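Local atomic coordinates of DNA polymerase (Bacillus phage phi29, PDB entry 2PY5), a protein that replicates the phage genome by protein-primed, strand-displacing DNA synthesis and proofreads it with a 3'-5' exonuclease. Residues Phe181-Asp186 and Lys379-Leu384; Lys196-Ile201 and Lys205-Val210; Gly358-Phe363 and Asn387-Lys392. The protein carries 2 engineered substitutions. One frame throughout, in Å; residues are numbered along the deposited sequence. Where two conformers were deposited one is given.

Overall arrangement
From the N terminus, helix 160-182 of the exonuclease region leads into Phe181-Asp186, whose partner in interaction 1 is Lys379-Leu384, so this contact closes a long loop across the border to the polymerization region. Nested inside that loop, interaction 2 packs helix 204-210 against helix 190-202 where the chain turns sharply between them, in the region that coordinates synthesis and degradation. Gly358-Phe363 opens interaction 3, which closes at Asn387-Lys392; since Lys379-Leu384 lies between these two segments and its partner Phe181-Asp186 before both, interactions 1 and 3 cross. Interactions 2 and 3 touch, Phe198 packing on Leu359, Phe360 and Phe363, and Ile201 on Asp362, while the centres of interactions 1 and 3 are about 15 Å apart.

Interaction 1 (Phe181-Asp186 and Lys379-Leu384); sequences FKQGLD and KQLAKL
Gln183 and Leu381 mark the nearest approach of the two backbones, 8.6 Å between their CA atoms, where a chain leaving helix 160-182 through a Schellman motif faces the side of helix 376-387. Gly184 takes the positive phi of that motif (98°), and its N bonds back to Phe181 O. Leu381 reaches across from the helix, and its CD1 meets CG of Gln183 at 3.5 Å, the two side chains crossing nearly at right angles. With CG anti to its carbonyl carbon and a bend at chi2 (-37°), Gln183 offers its aliphatic part to the leucine while its NE2 bonds back to Ile179 O. Leu185, at the centre of an inverse gamma turn, runs past Leu381 in the opposite direction and brings CD2 to 4.2 Å from Leu381 CB. Between the two segments Leu381 carries the contact, through carbon atoms. Elsewhere on the same helix Lys383 NZ bonds to Gln380 OE1 at 3.1 Å; Lys383 contacts a bound nucleotide in another structure of this polymerase and is probably involved in nucleotide selection. Leu381 also packs on Ile179, Gln180 and Phe137, Leu185 touches Asp193 of helix 190-202, and Ala382 rests on helix 361-373.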
loop_
_atom_site.group_PDB
_atom_site.type_symbol
_atom_site.label_atom_id
_atom_site.label_comp_id
_atom_site.label_asym_id
_atom_site.label_seq_id
_atom_site.Cartn_x
_atom_site.Cartn_y
_atom_site.Cartn_z
ATOM N N PHE F 181 8.032 -8.799 16.237
ATOM C CA PHE F 181 8.617 -8.152 17.414
ATOM C C PHE F 181 9.936 -8.802 17.803
ATOM O O PHE F 181 10.912 -8.109 18.145
ATOM C CB PHE F 181 7.642 -8.197 18.606
ATOM C CG PHE F 181 6.357 -7.424 18.407
ATOM C CD1 PHE F 181 6.250 -6.393 17.482
ATOM C CD2 PHE F 181 5.239 -7.736 19.171
ATOM C CE1 PHE F 181 5.050 -5.695 17.326
ATOM C CE2 PHE F 181 4.047 -7.034 19.015
ATOM C CZ PHE F 181 3.963 -6.018 18.099
ATOM N N LYS F 182 10.023 -10.131 17.705
ATOM C CA LYS F 182 11.276 -10.824 18.024
ATOM C C LYS F 182 12.436 -10.464 17.083
ATOM O O LYS F 182 13.604 -10.587 17.449
ATOM C CB LYS F 182 11.074 -12.344 18.043
ATOM C CG LYS F 182 10.342 -12.848 19.268
ATOM C CD LYS F 182 10.119 -14.356 19.180
ATOM C CE LYS F 182 9.593 -14.940 20.488
ATOM N NZ LYS F 182 9.350 -16.419 20.383
ATOM N N GLN F 183 12.112 -10.025 15.864
ATOM C CA GLN F 183 13.100 -9.557 14.911
ATOM C C GLN F 183 13.563 -8.134 15.234
ATOM O O GLN F 183 14.507 -7.655 14.619
ATOM C CB GLN F 183 12.534 -9.544 13.482
ATOM C CG GLN F 183 12.008 -10.850 12.950
ATOM C CD GLN F 183 12.810 -12.024 13.379
ATOM O OE1 GLN F 183 13.958 -12.180 12.960
ATOM N NE2 GLN F 183 12.209 -12.888 14.229
ATOM N N GLY F 184 12.883 -7.472 16.164
ATOM C CA GLY F 184 13.233 -6.100 16.538
ATOM C C GLY F 184 12.361 -5.080 15.837
ATOM O O GLY F 184 12.578 -3.877 15.969
ATOM N N LEU F 185 11.374 -5.571 15.104
ATOM C CA LEU F 185 10.520 -4.721 14.282
ATOM C C LEU F 185 9.278 -4.360 15.081
ATOM O O LEU F 185 8.198 -4.921 14.884
ATOM C CB LEU F 185 10.170 -5.444 12.968
ATOM C CG LEU F 185 11.182 -5.482 11.805
ATOM C CD1 LEU F 185 12.613 -5.109 12.165
ATOM C CD2 LEU F 185 11.130 -6.818 11.079
ATOM N N ASP F 186 9.437 -3.436 16.023
ATOM C CA ASP F 186 8.360 -3.211 16.996
ATOM C C ASP F 186 7.808 -1.789 17.018
ATOM O O ASP F 186 7.148 -1.400 17.989
ATOM C CB ASP F 186 8.834 -3.607 18.387
ATOM C CG ASP F 186 10.004 -2.817 18.845
ATOM O OD1 ASP F 186 10.645 -3.230 19.851
ATOM O OD2 ASP F 186 10.339 -1.790 18.208
ATOM N N LYS F 379 11.443 -14.432 5.995
ATOM C CA LYS F 379 11.607 -14.003 4.606
ATOM C C LYS F 379 10.623 -12.883 4.288
ATOM O O LYS F 379 10.995 -11.896 3.675
ATOM C CB LYS F 379 11.391 -15.151 3.630
ATOM C CG LYS F 379 11.625 -14.752 2.177
ATOM C CD LYS F 379 11.483 -15.923 1.252
ATOM C CE LYS F 379 11.933 -15.581 -0.145
ATOM N NZ LYS F 379 12.088 -16.806 -0.972
ATOM N N GLN F 380 9.369 -13.035 4.717
ATOM C CA GLN F 380 8.357 -12.005 4.449
ATOM C C GLN F 380 8.723 -10.697 5.115
ATOM O O GLN F 380 8.432 -9.619 4.596
ATOM C CB GLN F 380 6.963 -12.423 4.964
ATOM C CG GLN F 380 6.449 -13.737 4.441
ATOM C CD GLN F 380 6.765 -13.963 2.987
ATOM O OE1 GLN F 380 6.410 -13.154 2.129
ATOM N NE2 GLN F 380 7.443 -15.070 2.696
ATOM N N LEU F 381 9.303 -10.784 6.308
ATOM C CA LEU F 381 9.664 -9.592 7.038
ATOM C C LEU F 381 10.828 -8.878 6.368
ATOM O O LEU F 381 10.869 -7.656 6.362
ATOM C CB LEU F 381 9.989 -9.915 8.486
ATOM C CG LEU F 381 8.790 -10.370 9.308
ATOM C CD1 LEU F 381 9.304 -10.831 10.665
ATOM C CD2 LEU F 381 7.731 -9.276 9.451
ATOM N N ALA F 382 11.753 -9.641 5.790
ATOM C CA ALA F 382 12.865 -9.041 5.035
ATOM C C ALA F 382 12.345 -8.296 3.809
ATOM O O ALA F 382 12.792 -7.194 3.499
ATOM C CB ALA F 382 13.875 -10.110 4.638
ATOM N N LYS F 383 11.385 -8.893 3.112
ATOM C CA LYS F 383 10.731 -8.240 1.985
ATOM C C LYS F 383 10.041 -6.963 2.442
ATOM O O LYS F 383 10.117 -5.920 1.799
ATOM C CB LYS F 383 9.729 -9.194 1.351
ATOM C CG LYS F 383 10.398 -10.401 0.702
ATOM C CD LYS F 383 9.428 -11.529 0.446
ATOM C CE LYS F 383 8.380 -11.170 -0.559
ATOM N NZ LYS F 383 7.427 -12.320 -0.729
ATOM N N LEU F 384 9.363 -7.050 3.581
ATOM C CA LEU F 384 8.683 -5.900 4.126
ATOM C C LEU F 384 9.660 -4.766 4.446
ATOM O O LEU F 384 9.396 -3.604 4.142
ATOM C CB LEU F 384 7.880 -6.315 5.369
ATOM C CG LEU F 384 6.779 -5.401 5.857
ATOM C CD1 LEU F 384 5.708 -5.120 4.796
ATOM C CD2 LEU F 384 6.153 -6.059 7.083
#

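Interaction 2 (Lys196-Ile201 and Lys205-Val210); sequences KGFKDI and KKFKKV. With EDO (1,2-ethanediol), chain M.
Phe207 receives Lys199 over one ring face and Phe198 at its edge. The lysine lies across the ring: CE stands over the centre, 3.6 Å from the Phe207 centroid and 7° off the normal, a CH-pi contact. Beyond it, Lys199 NZ remains above the same face at 4.7 Å from the Phe207 centroid, within cation-pi range, so the face meets both the methylene and the charge. The start of the chain touches as well, Lys199 CG lying 3.7 Å from Phe207 CD1. An extended course beyond CG carries the lysine from the rim of the ring to its middle. At the edge, CE2 of Phe198 approaches CE1 of Phe207 to 3.8 Å; each ring presents its rim to the other, and the side chains cross at about a right angle.

These residues belong to two consecutive helices, 190-202 and 204-210, joined by a very short link and set roughly perpendicular, close enough to bring the CA atoms of Lys199 and Phe207 within 6.5 Å. The pair lies in the region that links the exonuclease and polymerization parts and takes part in DNA binding and in contact with the terminal protein.

Leu195 and Ile202 of helix 190-202 also pack on Phe207, and Phe211 meets it edge-to-face. Phe198 in turn rests against Phe360, Phe363 and Leu389, joining the helix pair to the polymerization region. Lys206 N bonds to Thr203 OG1, just before the second helix. Farther along, an ethanediol, probably from the crystallisation liquor, is hydrogen-bonded through O1 to Lys208 O at 2.6 Å.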
loop_
_atom_site.group_PDB
_atom_site.type_symbol
_atom_site.label_atom_id
_atom_site.label_comp_id
_atom_site.label_asym_id
_atom_site.label_seq_id
_atom_site.Cartn_x
_atom_site.Cartn_y
_atom_site.Cartn_z
ATOM N N LYS F 196 13.680 3.173 10.611
ATOM C CA LYS F 196 14.528 3.018 11.791
ATOM C C LYS F 196 15.716 2.126 11.443
ATOM O O LYS F 196 16.854 2.431 11.806
ATOM C CB LYS F 196 13.737 2.452 12.966
ATOM C CG LYS F 196 14.533 2.321 14.248
ATOM C CD LYS F 196 15.223 0.987 14.354
ATOM C CE LYS F 196 15.741 0.756 15.758
ATOM N NZ LYS F 196 16.431 -0.545 15.881
ATOM N N GLY F 197 15.451 1.044 10.726
ATOM C CA GLY F 197 16.504 0.103 10.309
ATOM C C GLY F 197 17.529 0.754 9.419
ATOM O O GLY F 197 18.741 0.530 9.580
ATOM N N PHE F 198 17.058 1.565 8.495
ATOM C CA PHE F 198 17.942 2.335 7.627
ATOM C C PHE F 198 18.818 3.282 8.442
ATOM O O PHE F 198 20.044 3.336 8.254
ATOM C CB PHE F 198 17.117 3.109 6.622
ATOM C CG PHE F 198 17.927 3.970 5.720
ATOM C CD1 PHE F 198 18.845 3.414 4.841
ATOM C CD2 PHE F 198 17.778 5.337 5.750
ATOM C CE1 PHE F 198 19.597 4.230 4.002
ATOM C CE2 PHE F 198 18.532 6.158 4.916
ATOM C CZ PHE F 198 19.433 5.604 4.050
ATOM N N LYS F 199 18.219 4.036 9.357
ATOM C CA LYS F 199 19.018 4.909 10.246
ATOM C C LYS F 199 20.055 4.159 11.054
ATOM O O LYS F 199 21.176 4.650 11.241
ATOM C CB LYS F 199 18.133 5.710 11.181
ATOM C CG LYS F 199 17.341 6.723 10.446
ATOM C CD LYS F 199 16.509 7.546 11.392
ATOM C CE LYS F 199 15.745 8.600 10.648
ATOM N NZ LYS F 199 14.786 9.324 11.531
ATOM N N ASP F 200 19.704 2.972 11.523
ATOM C CA ASP F 200 20.659 2.128 12.279
ATOM C C ASP F 200 21.900 1.865 11.431
ATOM O O ASP F 200 23.037 1.870 11.947
ATOM C CB ASP F 200 20.050 0.770 12.656
ATOM C CG ASP F 200 19.016 0.848 13.785
ATOM O OD1 ASP F 200 18.879 1.899 14.442
ATOM O OD2 ASP F 200 18.326 -0.177 13.980
ATOM N N ILE F 201 21.686 1.599 10.145
ATOM C CA ILE F 201 22.763 1.158 9.262
ATOM C C ILE F 201 23.622 2.303 8.773
ATOM O O ILE F 201 24.853 2.186 8.769
ATOM C CB ILE F 201 22.210 0.341 8.082
ATOM C CG1 ILE F 201 21.639 -0.984 8.590
ATOM C CG2 ILE F 201 23.309 0.079 7.025
ATOM C CD1 ILE F 201 22.615 -1.828 9.383
ATOM N N LYS F 205 23.756 10.184 12.800
ATOM C CA LYS F 205 24.680 11.281 12.507
ATOM C C LYS F 205 24.724 11.551 11.001
ATOM O O LYS F 205 24.554 12.699 10.562
ATOM C CB LYS F 205 26.084 10.945 13.020
ATOM C CG LYS F 205 27.111 12.045 12.815
ATOM C CD LYS F 205 28.435 11.684 13.484
ATOM C CE LYS F 205 29.468 12.793 13.314
ATOM N NZ LYS F 205 29.094 14.047 14.032
ATOM N N LYS F 206 24.948 10.503 10.212
ATOM C CA LYS F 206 24.998 10.669 8.758
ATOM C C LYS F 206 23.634 11.062 8.216
ATOM O O LYS F 206 23.537 11.944 7.365
ATOM C CB LYS F 206 25.485 9.400 8.055
ATOM C CG LYS F 206 25.616 9.562 6.525
ATOM C CD LYS F 206 26.352 8.415 5.841
ATOM C CE LYS F 206 26.393 8.611 4.322
ATOM N NZ LYS F 206 26.836 7.362 3.599
ATOM N N PHE F 207 22.581 10.408 8.697
ATOM C CA PHE F 207 21.220 10.698 8.212
ATOM C C PHE F 207 20.921 12.201 8.326
ATOM O O PHE F 207 20.436 12.812 7.383
ATOM C CB PHE F 207 20.177 9.884 8.991
ATOM C CG PHE F 207 18.812 9.948 8.405
ATOM C CD1 PHE F 207 18.334 8.919 7.606
ATOM C CD2 PHE F 207 17.990 11.051 8.630
ATOM C CE1 PHE F 207 17.052 8.988 7.047
ATOM C CE2 PHE F 207 16.725 11.120 8.056
ATOM C CZ PHE F 207 16.269 10.093 7.263
ATOM N N LYS F 208 21.224 12.790 9.487
ATOM C CA LYS F 208 20.957 14.206 9.724
ATOM C C LYS F 208 21.767 15.117 8.801
ATOM O O LYS F 208 21.298 16.180 8.388
ATOM C CB LYS F 208 21.262 14.563 11.180
ATOM C CG LYS F 208 20.325 13.925 12.177
ATOM C CD LYS F 208 20.801 14.222 13.584
ATOM C CE LYS F 208 19.844 13.711 14.620
ATOM N NZ LYS F 208 20.555 13.534 15.925
ATOM N N LYS F 209 22.969 14.688 8.472
ATOM C CA LYS F 209 23.867 15.479 7.634
ATOM C C LYS F 209 23.391 15.458 6.192
ATOM O O LYS F 209 23.346 16.507 5.529
ATOM C CB LYS F 209 25.284 14.927 7.735
ATOM C CG LYS F 209 26.344 15.778 7.058
ATOM C CD LYS F 209 27.727 15.313 7.458
ATOM C CE LYS F 209 28.821 16.220 6.913
ATOM N NZ LYS F 209 30.136 15.919 7.567
ATOM N N VAL F 210 23.022 14.276 5.702
ATOM C CA VAL F 210 22.686 14.113 4.284
ATOM C C VAL F 210 21.206 14.325 3.965
ATOM O O VAL F 210 20.867 14.623 2.816
ATOM C CB VAL F 210 23.180 12.772 3.688
ATOM C CG1 VAL F 210 24.683 12.575 3.997
ATOM C CG2 VAL F 210 22.362 11.615 4.144
HETATM C C1 EDO M . 18.470 17.028 10.710
HETATM O O1 EDO M . 19.574 17.452 9.899
HETATM C C2 EDO M . 17.356 16.434 9.848
HETATM O O2 EDO M . 17.639 15.106 9.400
#

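Interaction 3 (Gly358-Phe363 and Asn387-Lys392); sequences GLFKDF and NSLYGK. With EDO (1,2-ethanediol), chain H; nucleotides of chain C.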
loop_
_atom_site.group_PDB
_atom_site.type_symbol
_atom_site.label_atom_id
_atom_site.label_comp_id
_atom_site.label_asym_id
_atom_site.label_seq_id
_atom_site.Cartn_x
_atom_site.Cartn_y
_atom_site.Cartn_z
ATOM N N GLY F 358 24.624 4.865 -3.978
ATOM C CA GLY F 358 25.135 4.070 -2.872
ATOM C C GLY F 358 24.618 4.322 -1.461
ATOM O O GLY F 358 25.046 3.638 -0.519
ATOM N N LEU F 359 23.708 5.284 -1.291
ATOM C CA LEU F 359 23.198 5.598 0.053
ATOM C C LEU F 359 22.471 4.422 0.694
ATOM O O LEU F 359 22.422 4.333 1.919
ATOM C CB LEU F 359 22.289 6.838 0.040
ATOM C CG LEU F 359 23.022 8.167 -0.117
ATOM C CD1 LEU F 359 22.060 9.259 -0.570
ATOM C CD2 LEU F 359 23.699 8.562 1.186
ATOM N N PHE F 360 21.918 3.518 -0.130
ATOM C CA PHE F 360 21.127 2.391 0.360
ATOM C C PHE F 360 21.816 1.037 0.275
ATOM O O PHE F 360 21.203 0.021 0.612
ATOM C CB PHE F 360 19.793 2.324 -0.397
ATOM C CG PHE F 360 18.972 3.555 -0.258
ATOM C CD1 PHE F 360 19.017 4.555 -1.216
ATOM C CD2 PHE F 360 18.190 3.737 0.858
ATOM C CE1 PHE F 360 18.246 5.675 -1.068
ATOM C CE2 PHE F 360 17.437 4.885 1.015
ATOM C CZ PHE F 360 17.469 5.844 0.044
ATOM N N LYS F 361 23.084 1.021 -0.133
ATOM C CA LYS F 361 23.787 -0.229 -0.399
ATOM C C LYS F 361 23.770 -1.164 0.811
ATOM O O LYS F 361 23.370 -2.320 0.705
ATOM C CB LYS F 361 25.231 0.029 -0.780
ATOM C CG LYS F 361 25.975 -1.243 -1.092
ATOM C CD LYS F 361 27.320 -0.955 -1.694
ATOM C CE LYS F 361 28.251 -2.126 -1.541
ATOM N NZ LYS F 361 27.698 -3.390 -2.106
ATOM N N ASP F 362 24.221 -0.667 1.961
ATOM C CA ASP F 362 24.375 -1.538 3.126
ATOM C C ASP F 362 23.029 -2.048 3.642
ATOM O O ASP F 362 22.928 -3.189 4.075
ATOM C CB ASP F 362 25.156 -0.837 4.246
ATOM C CG ASP F 362 26.625 -0.604 3.897
ATOM O OD1 ASP F 362 27.164 -1.264 2.975
ATOM O OD2 ASP F 362 27.256 0.236 4.581
ATOM N N PHE F 363 22.004 -1.208 3.599
ATOM C CA PHE F 363 20.658 -1.607 4.058
ATOM C C PHE F 363 20.092 -2.679 3.151
ATOM O O PHE F 363 19.560 -3.694 3.599
ATOM C CB PHE F 363 19.721 -0.389 4.051
ATOM C CG PHE F 363 18.296 -0.703 4.446
ATOM C CD1 PHE F 363 17.938 -0.779 5.784
ATOM C CD2 PHE F 363 17.309 -0.925 3.481
ATOM C CE1 PHE F 363 16.619 -1.078 6.163
ATOM C CE2 PHE F 363 15.992 -1.223 3.864
ATOM C CZ PHE F 363 15.653 -1.272 5.199
ATOM N N ASN F 387 10.773 -3.239 1.122
ATOM C CA ASN F 387 9.684 -2.646 0.313
ATOM C C ASN F 387 9.075 -1.387 0.948
ATOM O O ASN F 387 8.502 -0.555 0.245
ATOM C CB ASN F 387 8.582 -3.681 0.060
ATOM C CG ASN F 387 8.998 -4.755 -0.921
ATOM O OD1 ASN F 387 9.864 -4.522 -1.773
ATOM N ND2 ASN F 387 8.354 -5.933 -0.844
ATOM N N SER F 388 9.198 -1.247 2.264
ATOM C CA SER F 388 8.502 -0.207 3.014
ATOM C C SER F 388 9.364 1.036 3.298
ATOM O O SER F 388 8.894 1.979 3.939
ATOM C CB SER F 388 7.987 -0.781 4.343
ATOM O OG SER F 388 7.204 -1.954 4.178
ATOM N N LEU F 389 10.581 1.072 2.773
ATOM C CA LEU F 389 11.472 2.203 3.025
ATOM C C LEU F 389 11.203 3.459 2.159
ATOM O O LEU F 389 11.085 4.569 2.694
ATOM C CB LEU F 389 12.947 1.778 2.842
ATOM C CG LEU F 389 13.956 2.867 3.178
ATOM C CD1 LEU F 389 13.800 3.475 4.561
ATOM C CD2 LEU F 389 15.376 2.277 3.013
ATOM N N TYR F 390 11.128 3.327 0.834
ATOM C CA TYR F 390 11.173 4.538 0.011
ATOM C C TYR F 390 10.020 5.482 0.313
ATOM O O TYR F 390 10.164 6.709 0.299
ATOM C CB TYR F 390 11.246 4.239 -1.501
ATOM C CG TYR F 390 9.915 4.006 -2.185
ATOM C CD1 TYR F 390 9.144 5.071 -2.631
ATOM C CD2 TYR F 390 9.434 2.728 -2.375
ATOM C CE1 TYR F 390 7.940 4.864 -3.240
ATOM C CE2 TYR F 390 8.214 2.510 -2.989
ATOM C CZ TYR F 390 7.474 3.586 -3.410
ATOM O OH TYR F 390 6.265 3.380 -4.041
ATOM N N GLY F 391 8.854 4.898 0.587
ATOM C CA GLY F 391 7.662 5.697 0.789
ATOM C C GLY F 391 7.748 6.640 1.972
ATOM O O GLY F 391 7.077 7.663 2.010
ATOM N N LYS F 392 8.551 6.286 2.969
ATOM C CA LYS F 392 8.685 7.119 4.166
ATOM C C LYS F 392 9.400 8.445 3.884
ATOM O O LYS F 392 9.207 9.420 4.591
ATOM C CB LYS F 392 9.409 6.346 5.252
ATOM C CG LYS F 392 8.547 5.253 5.881
ATOM C CD LYS F 392 7.492 5.774 6.840
ATOM C CE LYS F 392 8.066 6.242 8.189
ATOM N NZ LYS F 392 6.998 6.634 9.163
HETATM C C1 EDO H . 10.339 -8.199 -3.292
HETATM O O1 EDO H . 8.960 -7.998 -2.931
HETATM C C2 EDO H . 11.165 -8.393 -2.021
HETATM O O2 EDO H . 11.720 -7.186 -1.454
ATOM P P DC C 4 3.635 5.329 8.703
ATOM O OP1 DC C 4 2.969 4.299 7.878
ATOM O OP2 DC C 4 4.798 4.987 9.575
ATOM O "O5'" DC C 4 4.122 6.564 7.830
ATOM C "C5'" DC C 4 3.265 7.076 6.840
ATOM C "C4'" DC C 4 4.065 7.312 5.571
ATOM O "O4'" DC C 4 4.578 6.056 5.047
ATOM C "C3'" DC C 4 3.224 7.881 4.445
ATOM O "O3'" DC C 4 3.159 9.275 4.588
ATOM C "C2'" DC C 4 4.005 7.460 3.221
ATOM C "C1'" DC C 4 4.486 6.082 3.636
ATOM N N1 DC C 4 3.591 5.001 3.147
ATOM C C2 DC C 4 3.583 4.728 1.768
ATOM O O2 DC C 4 4.292 5.399 0.993
ATOM N N3 DC C 4 2.786 3.741 1.294
ATOM C C4 DC C 4 2.036 3.036 2.138
ATOM N N4 DC C 4 1.274 2.065 1.610
ATOM C C5 DC C 4 2.033 3.290 3.540
ATOM C C6 DC C 4 2.812 4.271 4.006
#
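Leu389 extends with CG opposite its own N (chi1 -176°), as does Phe363 (177°); each points from its backbone toward the other segment, and the two side chains meet from opposite directions. One methyl does the touching: Leu389 CD2 lies over a face of the Phe363 ring, 4.1 Å from its centroid and 29° off the normal, a CH-pi contact. It is nearest to CE2 of Phe363, at 3.7 Å, and so sits toward that side of the ring. The same CD2 meets Phe360 CD2 at 3.8 Å, approaching that ring obliquely. A type I turn from Gly358 to Lys361 carries Phe360 ahead of the helix that bears Phe363, so both rings reach one leucine. Farther on, Lys392 NZ holds the backbone of DC4 of chain C, bonding to its OP2 at 2.8 Å and its O5' at 3.2 Å; the lysine chain bends at chi2 and chi3. Lys383 to Gly391 fit the B-family Kx3NSxYG motif, in which Asn387 and Gly391 are probably involved in template-primer binding and Tyr390 in nucleotide selection. Ser388 packs on Ala190 and Ser194 of helix 190-202, Met258 of helix 253-260 on Leu389 and Phe360, and Met429 of helix 427-447 on Phe360.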